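Local coordinates for protein epsin 1 (Danio rerio, PDB 5LP0) that probably binds membranes rich in phosphatidylinositol 4,5-bisphosphate, alters their curvature and promotes clathrin-coated invaginations in receptor-mediated endocytosis, at residues 14-19 / 49-54; 64-69 / 109-114; 32-35 / 39-42. All coordinates share one frame; numbering follows the deposited sequence.

Interaction 1: residues 14-19 / 49-54; sequences EATSND and WKRLND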
loop_
_atom_site.group_PDB
_atom_site.type_symbol
_atom_site.label_atom_id
_atom_site.label_comp_id
_atom_site.label_asym_id
_atom_site.label_seq_id
_atom_site.Cartn_x
_atom_site.Cartn_y
_atom_site.Cartn_z
ATOM N N GLU A 14 7.723 -5.208 -6.787
ATOM C CA GLU A 14 6.976 -5.821 -7.864
ATOM C C GLU A 14 5.509 -5.413 -7.793
ATOM O O GLU A 14 4.903 -5.109 -8.801
ATOM C CB GLU A 14 7.095 -7.340 -7.771
ATOM C CG GLU A 14 6.244 -8.057 -8.791
ATOM C CD GLU A 14 6.735 -7.844 -10.201
ATOM O OE1 GLU A 14 7.973 -7.749 -10.385
ATOM O OE2 GLU A 14 5.886 -7.749 -11.125
ATOM N N ALA A 15 4.956 -5.408 -6.582
ATOM C CA ALA A 15 3.560 -5.090 -6.361
ATOM C C ALA A 15 3.254 -3.626 -6.653
ATOM O O ALA A 15 2.099 -3.261 -6.839
ATOM C CB ALA A 15 3.151 -5.431 -4.916
ATOM N N THR A 16 4.264 -2.773 -6.576
ATOM C CA THR A 16 4.051 -1.339 -6.741
ATOM C C THR A 16 4.749 -0.723 -7.963
ATOM O O THR A 16 5.004 0.490 -8.018
ATOM C CB THR A 16 4.480 -0.618 -5.463
ATOM O OG1 THR A 16 5.876 -0.859 -5.200
ATOM C CG2 THR A 16 3.635 -1.086 -4.260
ATOM N N SER A 17 5.040 -1.547 -8.956
ATOM C CA SER A 17 5.741 -1.088 -10.149
ATOM C C SER A 17 4.900 -0.140 -11.006
ATOM O O SER A 17 3.692 0.032 -10.793
ATOM C CB SER A 17 6.112 -2.294 -11.019
ATOM O OG SER A 17 4.963 -2.725 -11.727
ATOM N N ASN A 18 5.531 0.454 -12.003
ATOM C CA ASN A 18 4.797 1.315 -12.921
ATOM C C ASN A 18 3.953 0.559 -13.960
ATOM O O ASN A 18 3.268 1.199 -14.751
ATOM C CB ASN A 18 5.758 2.269 -13.640
ATOM C CG ASN A 18 6.163 3.463 -12.788
ATOM O OD1 ASN A 18 5.373 3.997 -12.002
ATOM N ND2 ASN A 18 7.408 3.901 -12.950
ATOM N N ASP A 19 3.997 -0.772 -13.955
ATOM C CA ASP A 19 3.188 -1.572 -14.888
ATOM C C ASP A 19 1.700 -1.266 -14.700
ATOM O O ASP A 19 1.235 -1.181 -13.556
ATOM C CB ASP A 19 3.408 -3.075 -14.660
ATOM C CG ASP A 19 4.800 -3.522 -15.017
ATOM O OD1 ASP A 19 5.394 -2.884 -15.903
ATOM O OD2 ASP A 19 5.293 -4.510 -14.423
ATOM N N TRP A 49 6.401 2.951 2.140
ATOM C CA TRP A 49 6.511 4.390 2.381
ATOM C C TRP A 49 7.376 5.070 1.328
ATOM O O TRP A 49 7.053 6.192 0.891
ATOM C CB TRP A 49 7.031 4.704 3.794
ATOM C CG TRP A 49 6.123 4.270 4.927
ATOM C CD1 TRP A 49 6.439 3.403 5.937
ATOM C CD2 TRP A 49 4.770 4.696 5.178
ATOM N NE1 TRP A 49 5.371 3.257 6.776
ATOM C CE2 TRP A 49 4.331 4.029 6.337
ATOM C CE3 TRP A 49 3.893 5.577 4.534
ATOM C CZ2 TRP A 49 3.042 4.200 6.867
ATOM C CZ3 TRP A 49 2.619 5.750 5.049
ATOM C CH2 TRP A 49 2.203 5.068 6.217
ATOM N N LYS A 50 8.424 4.398 0.862
ATOM C CA LYS A 50 9.234 4.952 -0.213
ATOM C C LYS A 50 8.411 5.110 -1.485
ATOM O O LYS A 50 8.443 6.162 -2.123
ATOM C CB LYS A 50 10.432 4.063 -0.492
ATOM C CG LYS A 50 11.537 4.174 0.564
ATOM C CD LYS A 50 12.725 3.257 0.247
ATOM C CE LYS A 50 13.799 3.291 1.360
ATOM N NZ LYS A 50 14.841 2.262 1.115
ATOM N N ARG A 51 7.643 4.092 -1.860
ATOM C CA ARG A 51 6.856 4.160 -3.081
ATOM C C ARG A 51 5.765 5.229 -2.944
ATOM O O ARG A 51 5.452 5.921 -3.906
ATOM C CB ARG A 51 6.260 2.782 -3.404
ATOM C CG ARG A 51 7.327 1.764 -3.896
ATOM C CD ARG A 51 7.608 2.022 -5.381
ATOM N NE ARG A 51 8.925 1.647 -5.928
ATOM C CZ ARG A 51 9.147 0.627 -6.759
ATOM N NH1 ARG A 51 8.182 -0.220 -7.067
ATOM N NH2 ARG A 51 10.362 0.414 -7.250
ATOM N N LEU A 52 5.239 5.412 -1.736
ATOM C CA LEU A 52 4.233 6.429 -1.463
ATOM C C LEU A 52 4.790 7.858 -1.526
ATOM O O LEU A 52 4.016 8.820 -1.527
ATOM C CB LEU A 52 3.607 6.196 -0.078
ATOM C CG LEU A 52 2.625 5.025 0.027
ATOM C CD1 LEU A 52 2.263 4.794 1.477
ATOM C CD2 LEU A 52 1.346 5.231 -0.797
ATOM N N ASN A 53 6.112 7.974 -1.598
ATOM C CA ASN A 53 6.811 9.260 -1.611
ATOM C C ASN A 53 7.478 9.548 -2.966
ATOM O O ASN A 53 8.296 10.461 -3.076
ATOM C CB ASN A 53 7.884 9.224 -0.503
ATOM C CG ASN A 53 8.440 10.591 -0.156
ATOM O OD1 ASN A 53 7.728 11.602 -0.181
ATOM N ND2 ASN A 53 9.722 10.626 0.186
ATOM N N ASP A 54 7.116 8.787 -3.991
ATOM C CA ASP A 54 7.505 9.079 -5.380
ATOM C C ASP A 54 6.563 10.114 -6.006
ATOM O O ASP A 54 5.539 10.485 -5.412
ATOM C CB ASP A 54 7.548 7.779 -6.187
ATOM C CG ASP A 54 8.803 6.958 -5.909
ATOM O OD1 ASP A 54 8.810 5.761 -6.271
ATOM O OD2 ASP A 54 9.776 7.510 -5.353
#
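The Arg51 side chain runs across Thr16, its methylenes lying beside the threonine hydroxyl. Arg51 CG is 3.3 Å from Thr16 OG1 and 4.0 Å from Thr16 CB. The arginine chain bends at CB-CG (chi2 -81°), which folds the guanidinium back onto the same hydroxyl. Arg51 NH1 donates to Thr16 OG1 at 3.0 Å, with the oxygen at the guanidinium edge, somewhat tilted from its plane. The N-H...O angle of 144° makes this a bent bond.

Thr16 OG1 is also hydrogen-bonded to the carbonyl of Val12, one helical turn back, so the hydroxyl is tied to its own helix while it holds the arginine. With OG1 between the backbone N and the carbonyl carbon (chi1 60°), the hydroxyl is placed to meet both Val12 O and Arg51 NH1. Just beyond, Ser17 OG accepts from Asp19 N at 3.1 Å. This ST turn shapes the loop that carries Asn18.

By similarity, Arg51 and Asn18 bind phosphatidylinositol 4,5-bisphosphate with Arg13 and His61. The bond to Thr16 is consistent with a fixed direction for Arg51 in the likely headgroup site. Asp54, at the end of a type I turn from Arg51, is hydrogen-bonded to His61 ND1. The contact joins the end of helix 8-15 to the end of helix 38-51. Helix 59-75 meets Arg51 through His61, and helix 25-34 packs on Ala15.

Interaction 2: residues 64-69 / 109-114; sequences KAMTLM and VNVREK
Met66 and Lys114 make the apolar part of this contact, their side chains sliding past each other in opposite directions. Met66 CB lies 3.6 Å from Lys114 CD, so the lysine offers its methylenes, not its charge, to the methionine. The far end of Met66 goes to Val111. Its methyl CE is 3.8 Å from Val111 CG1 and 3.4 Å from the backbone oxygen Val111 O. The bend at chi3 (-74°) turns CE toward helix 108-122, and the methionine and valine side chains cross at about a right angle. Outside the two segments, Val111 touches Phe97.

The two segments run nearly parallel, with 24° between their N-to-C directions and 10.4 Å between their axes at closest approach. Side chains as long as Met66 and Lys114 are used to bridge that spacing. The contact is part of the all-helical ENTH domain, and it joins helix 59-75 to helix 108-122.

The polar contacts gather at the Lys114 amine. The chain leaves extended and then bends at chi3 and chi4, bringing NZ round to helix 59-75. NZ gives a weak hydrogen bond to Thr67 OG1 at 3.2 Å. It also donates to a water at 3.1 Å from NZ, and that water in turn donates weakly to Met66 O. Tyr63 adds a cation-pi contact to the same ammonium group. Replacing Lys114 by an alanine would probably leave the bridging water without its donor and open a gap beside Met66 CB. Thr67 OG1 has a second weak hydrogen bond, to the carbonyl of Tyr63 in its own helix.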
loop_
_atom_site.group_PDB
_atom_site.type_symbol
_atom_site.label_atom_id
_atom_site.label_comp_id
_atom_site.label_asym_id
_atom_site.label_seq_id
_atom_site.Cartn_x
_atom_site.Cartn_y
_atom_site.Cartn_z
ATOM N N LYS A 64 -0.378 2.418 -6.669
ATOM C CA LYS A 64 -0.311 0.986 -6.355
ATOM C C LYS A 64 0.169 0.710 -4.916
ATOM O O LYS A 64 -0.283 -0.248 -4.277
ATOM C CB LYS A 64 0.537 0.250 -7.396
ATOM C CG LYS A 64 -0.162 0.189 -8.761
ATOM C CD LYS A 64 0.720 -0.280 -9.924
ATOM C CE LYS A 64 0.973 -1.777 -9.844
ATOM N NZ LYS A 64 1.850 -2.206 -10.973
ATOM N N ALA A 65 1.047 1.555 -4.396
ATOM C CA ALA A 65 1.453 1.436 -2.993
ATOM C C ALA A 65 0.267 1.680 -2.084
ATOM O O ALA A 65 0.174 1.042 -1.024
ATOM C CB ALA A 65 2.603 2.385 -2.663
ATOM N N MET A 66 -0.691 2.516 -2.494
ATOM C CA MET A 66 -1.854 2.752 -1.626
ATOM C C MET A 66 -2.777 1.534 -1.711
ATOM O O MET A 66 -3.350 1.118 -0.699
ATOM C CB MET A 66 -2.634 4.013 -1.997
ATOM C CG MET A 66 -1.994 5.290 -1.494
ATOM S SD MET A 66 -3.069 6.726 -1.667
ATOM C CE MET A 66 -2.914 6.912 -3.440
ATOM N N THR A 67 -2.904 0.930 -2.891
ATOM C CA THR A 67 -3.680 -0.302 -3.022
ATOM C C THR A 67 -3.068 -1.393 -2.153
ATOM O O THR A 67 -3.768 -2.075 -1.412
ATOM C CB THR A 67 -3.736 -0.734 -4.454
ATOM O OG1 THR A 67 -4.398 0.300 -5.193
ATOM C CG2 THR A 67 -4.509 -2.047 -4.595
ATOM N N LEU A 68 -1.745 -1.519 -2.195
ATOM C CA LEU A 68 -1.071 -2.505 -1.366
ATOM C C LEU A 68 -1.238 -2.169 0.119
ATOM O O LEU A 68 -1.570 -3.047 0.925
ATOM C CB LEU A 68 0.396 -2.603 -1.753
ATOM C CG LEU A 68 1.218 -3.515 -0.845
ATOM C CD1 LEU A 68 0.712 -4.956 -0.930
ATOM C CD2 LEU A 68 2.680 -3.453 -1.223
ATOM N N MET A 69 -1.027 -0.922 0.506
ATOM C CA MET A 69 -1.147 -0.560 1.903
ATOM C C MET A 69 -2.559 -0.849 2.398
ATOM O O MET A 69 -2.719 -1.400 3.494
ATOM C CB MET A 69 -0.779 0.901 2.151
ATOM C CG MET A 69 -0.597 1.195 3.643
ATOM S SD MET A 69 0.863 0.354 4.368
ATOM C CE MET A 69 2.055 1.684 4.327
ATOM N N VAL A 109 -5.610 12.828 -10.153
ATOM C CA VAL A 109 -6.946 12.686 -9.577
ATOM C C VAL A 109 -7.187 11.297 -8.957
ATOM O O VAL A 109 -7.854 11.196 -7.921
ATOM C CB VAL A 109 -8.058 13.020 -10.604
ATOM C CG1 VAL A 109 -8.394 11.826 -11.469
ATOM C CG2 VAL A 109 -9.295 13.524 -9.888
ATOM N N ASN A 110 -6.681 10.235 -9.580
ATOM C CA ASN A 110 -6.821 8.899 -9.018
ATOM C C ASN A 110 -6.075 8.770 -7.699
ATOM O O ASN A 110 -6.557 8.139 -6.762
ATOM C CB ASN A 110 -6.229 7.840 -9.960
ATOM C CG ASN A 110 -6.694 7.980 -11.390
ATOM O OD1 ASN A 110 -7.859 7.727 -11.695
ATOM N ND2 ASN A 110 -5.772 8.342 -12.289
ATOM N N VAL A 111 -4.892 9.380 -7.629
ATOM C CA VAL A 111 -4.108 9.352 -6.403
ATOM C C VAL A 111 -4.835 10.093 -5.291
ATOM O O VAL A 111 -4.941 9.594 -4.173
ATOM C CB VAL A 111 -2.697 9.950 -6.605
ATOM C CG1 VAL A 111 -1.938 10.031 -5.290
ATOM C CG2 VAL A 111 -1.941 9.090 -7.596
ATOM N N ARG A 112 -5.391 11.262 -5.595
ATOM C CA ARG A 112 -6.009 12.093 -4.570
ATOM C C ARG A 112 -7.238 11.418 -4.005
ATOM O O ARG A 112 -7.463 11.443 -2.789
ATOM C CB ARG A 112 -6.386 13.475 -5.129
ATOM C CG ARG A 112 -5.165 14.313 -5.547
ATOM C CD ARG A 112 -5.532 15.742 -5.933
ATOM N NE ARG A 112 -6.281 15.903 -7.186
ATOM C CZ ARG A 112 -5.747 16.007 -8.401
ATOM N NH1 ARG A 112 -4.436 15.917 -8.590
ATOM N NH2 ARG A 112 -6.542 16.210 -9.455
ATOM N N GLU A 113 -8.023 10.787 -4.870
ATOM C CA GLU A 113 -9.239 10.126 -4.406
ATOM C C GLU A 113 -8.937 8.875 -3.577
ATOM O O GLU A 113 -9.563 8.666 -2.541
ATOM C CB GLU A 113 -10.141 9.780 -5.597
ATOM C CG GLU A 113 -11.369 8.962 -5.234
ATOM C CD GLU A 113 -12.401 9.733 -4.441
ATOM O OE1 GLU A 113 -12.258 10.962 -4.284
ATOM O OE2 GLU A 113 -13.367 9.084 -3.976
ATOM N N LYS A 114 -7.972 8.062 -4.027
ATOM C CA LYS A 114 -7.568 6.879 -3.281
ATOM C C LYS A 114 -7.024 7.281 -1.904
ATOM O O LYS A 114 -7.345 6.643 -0.908
ATOM C CB LYS A 114 -6.568 6.053 -4.098
ATOM C CG LYS A 114 -6.139 4.752 -3.433
ATOM C CD LYS A 114 -5.320 3.849 -4.365
ATOM C CE LYS A 114 -6.215 3.076 -5.312
ATOM N NZ LYS A 114 -7.027 2.027 -4.637
HETATM O O HOH W 1 -6.259 1.922 -1.615
#

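Interaction 3: residues 32-35 / 39-42; sequences ADLT and VAFS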
loop_
_atom_site.group_PDB
_atom_site.type_symbol
_atom_site.label_atom_id
_atom_site.label_comp_id
_atom_site.label_asym_id
_atom_site.label_seq_id
_atom_site.Cartn_x
_atom_site.Cartn_y
_atom_site.Cartn_z
ATOM N N ALA A 32 1.123 -9.894 2.812
ATOM C CA ALA A 32 0.343 -9.837 4.034
ATOM C C ALA A 32 0.832 -10.888 5.035
ATOM O O ALA A 32 0.996 -10.576 6.205
ATOM C CB ALA A 32 -1.136 -10.042 3.749
ATOM N N ASP A 33 1.080 -12.126 4.594
ATOM C CA ASP A 33 1.613 -13.128 5.512
ATOM C C ASP A 33 2.963 -12.687 6.086
ATOM O O ASP A 33 3.220 -12.868 7.272
ATOM C CB ASP A 33 1.793 -14.483 4.818
ATOM C CG ASP A 33 0.488 -15.213 4.606
ATOM O OD1 ASP A 33 -0.466 -14.987 5.385
ATOM O OD2 ASP A 33 0.424 -16.013 3.653
ATOM N N LEU A 34 3.814 -12.093 5.239
ATOM C CA LEU A 34 5.129 -11.631 5.686
ATOM C C LEU A 34 5.047 -10.499 6.712
ATOM O O LEU A 34 5.982 -10.293 7.483
ATOM C CB LEU A 34 6.016 -11.223 4.501
ATOM C CG LEU A 34 6.542 -12.400 3.667
ATOM C CD1 LEU A 34 7.115 -11.907 2.362
ATOM C CD2 LEU A 34 7.594 -13.202 4.435
ATOM N N THR A 35 3.964 -9.727 6.715
ATOM C CA THR A 35 3.854 -8.676 7.748
ATOM C C THR A 35 3.797 -9.187 9.189
ATOM O O THR A 35 4.003 -8.404 10.117
ATOM C CB THR A 35 2.665 -7.704 7.540
ATOM O OG1 THR A 35 1.421 -8.401 7.698
ATOM C CG2 THR A 35 2.753 -7.017 6.157
ATOM N N VAL A 39 10.957 -9.004 11.108
ATOM C CA VAL A 39 12.038 -8.569 10.226
ATOM C C VAL A 39 11.500 -8.137 8.840
ATOM O O VAL A 39 11.798 -7.031 8.318
ATOM C CB VAL A 39 13.126 -9.666 10.091
ATOM C CG1 VAL A 39 14.164 -9.259 9.061
ATOM C CG2 VAL A 39 13.786 -9.929 11.445
ATOM N N ALA A 40 10.680 -9.009 8.264
ATOM C CA ALA A 40 10.059 -8.714 6.969
ATOM C C ALA A 40 9.142 -7.507 7.055
ATOM O O ALA A 40 9.114 -6.706 6.112
ATOM C CB ALA A 40 9.308 -9.911 6.435
ATOM N N PHE A 41 8.433 -7.331 8.156
ATOM C CA PHE A 41 7.512 -6.208 8.337
ATOM C C PHE A 41 8.275 -4.913 8.139
ATOM O O PHE A 41 7.807 -4.014 7.441
ATOM C CB PHE A 41 6.910 -6.245 9.732
ATOM C CG PHE A 41 6.097 -5.035 10.081
ATOM C CD1 PHE A 41 4.722 -5.007 9.868
ATOM C CD2 PHE A 41 6.698 -3.940 10.655
ATOM C CE1 PHE A 41 3.967 -3.892 10.214
ATOM C CE2 PHE A 41 5.958 -2.815 10.988
ATOM C CZ PHE A 41 4.598 -2.772 10.750
ATOM N N SER A 42 9.428 -4.776 8.788
ATOM C CA SER A 42 10.197 -3.556 8.605
ATOM C C SER A 42 10.615 -3.317 7.153
ATOM O O SER A 42 10.571 -2.163 6.667
ATOM C CB SER A 42 11.401 -3.535 9.512
ATOM O OG SER A 42 10.973 -3.214 10.810
#
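The Phe41 ring is met by the backbone and side chain of Thr35 at one ortho carbon, CD1. Thr35 O comes to 3.5 Å from Phe41 CD1 obliquely. Thr35 CB is 4.1 Å from the same CD1. Other partners of the ring come from helix 78-86: Arg79 makes a cation-pi contact, and Val80 and Gln83 touch it. With CG anti to the backbone N (chi1 172°), Phe41 carries its ring out along Thr35 toward that helix.

Thr35 is fixed from its other end. Its hydroxyl donates to Ala32 O at 2.7 Å, in the carbonyl plane and on a lone pair, with a C=O...O angle of 140°. Ser77 N is also hydrogen-bonded to OG1. The hydroxyl thus links the last turn of helix 25-34 to the chain just before helix 78-86.

The second pair is Leu34 and Ala40. The methyl of Ala40 points at the first segment and reaches 3.5 Å from Leu34 O and 4.0 Å from Leu34 CB. The small side chain lets Leu34 CA and Ala40 CA come within 5.9 Å. The backbones approach most closely at the other pair, where Thr35 CA and Phe41 CA are 4.5 Å apart.

The contact closes the short connection between the consecutive helices 25-34 and 38-51, with only three residues between the segments. Asn37 OD1, within that turn, is hydrogen-bonded to Ala40 N. No hydrogen bond crosses between 32-35 and 39-42. The two sides are held by van der Waals packing of methyl, ring and carbonyl groups, so the fit depends on shape, while Thr35 OG1 and Ala40 N have their partners on other residues, Ala32 and Ser77 for the first and Asn37 for the second.

Interactions 1 and 2 touch, with centres about 10 Å apart. Lys64 of interaction 2 reaches into interaction 1, where its NZ probably hydrogen-bonds Asp19 O at 2.8 Å and Ser17 O at 2.9 Å. Leu52 CD2 also packs on Met66 CG at 3.4 Å. Interaction 1 holds two of the likely lipid-binding residues, Asn18 and Arg51. Interaction 2 is next to it, its Met66 side chain about 9 Å from that of Arg51. Interaction 3 shares helix 38-51 with interaction 1, but their centres are about 17 Å apart. It lies away from the lipid site, about 21 Å from interaction 2 between centres, on the other side of the chain's centre.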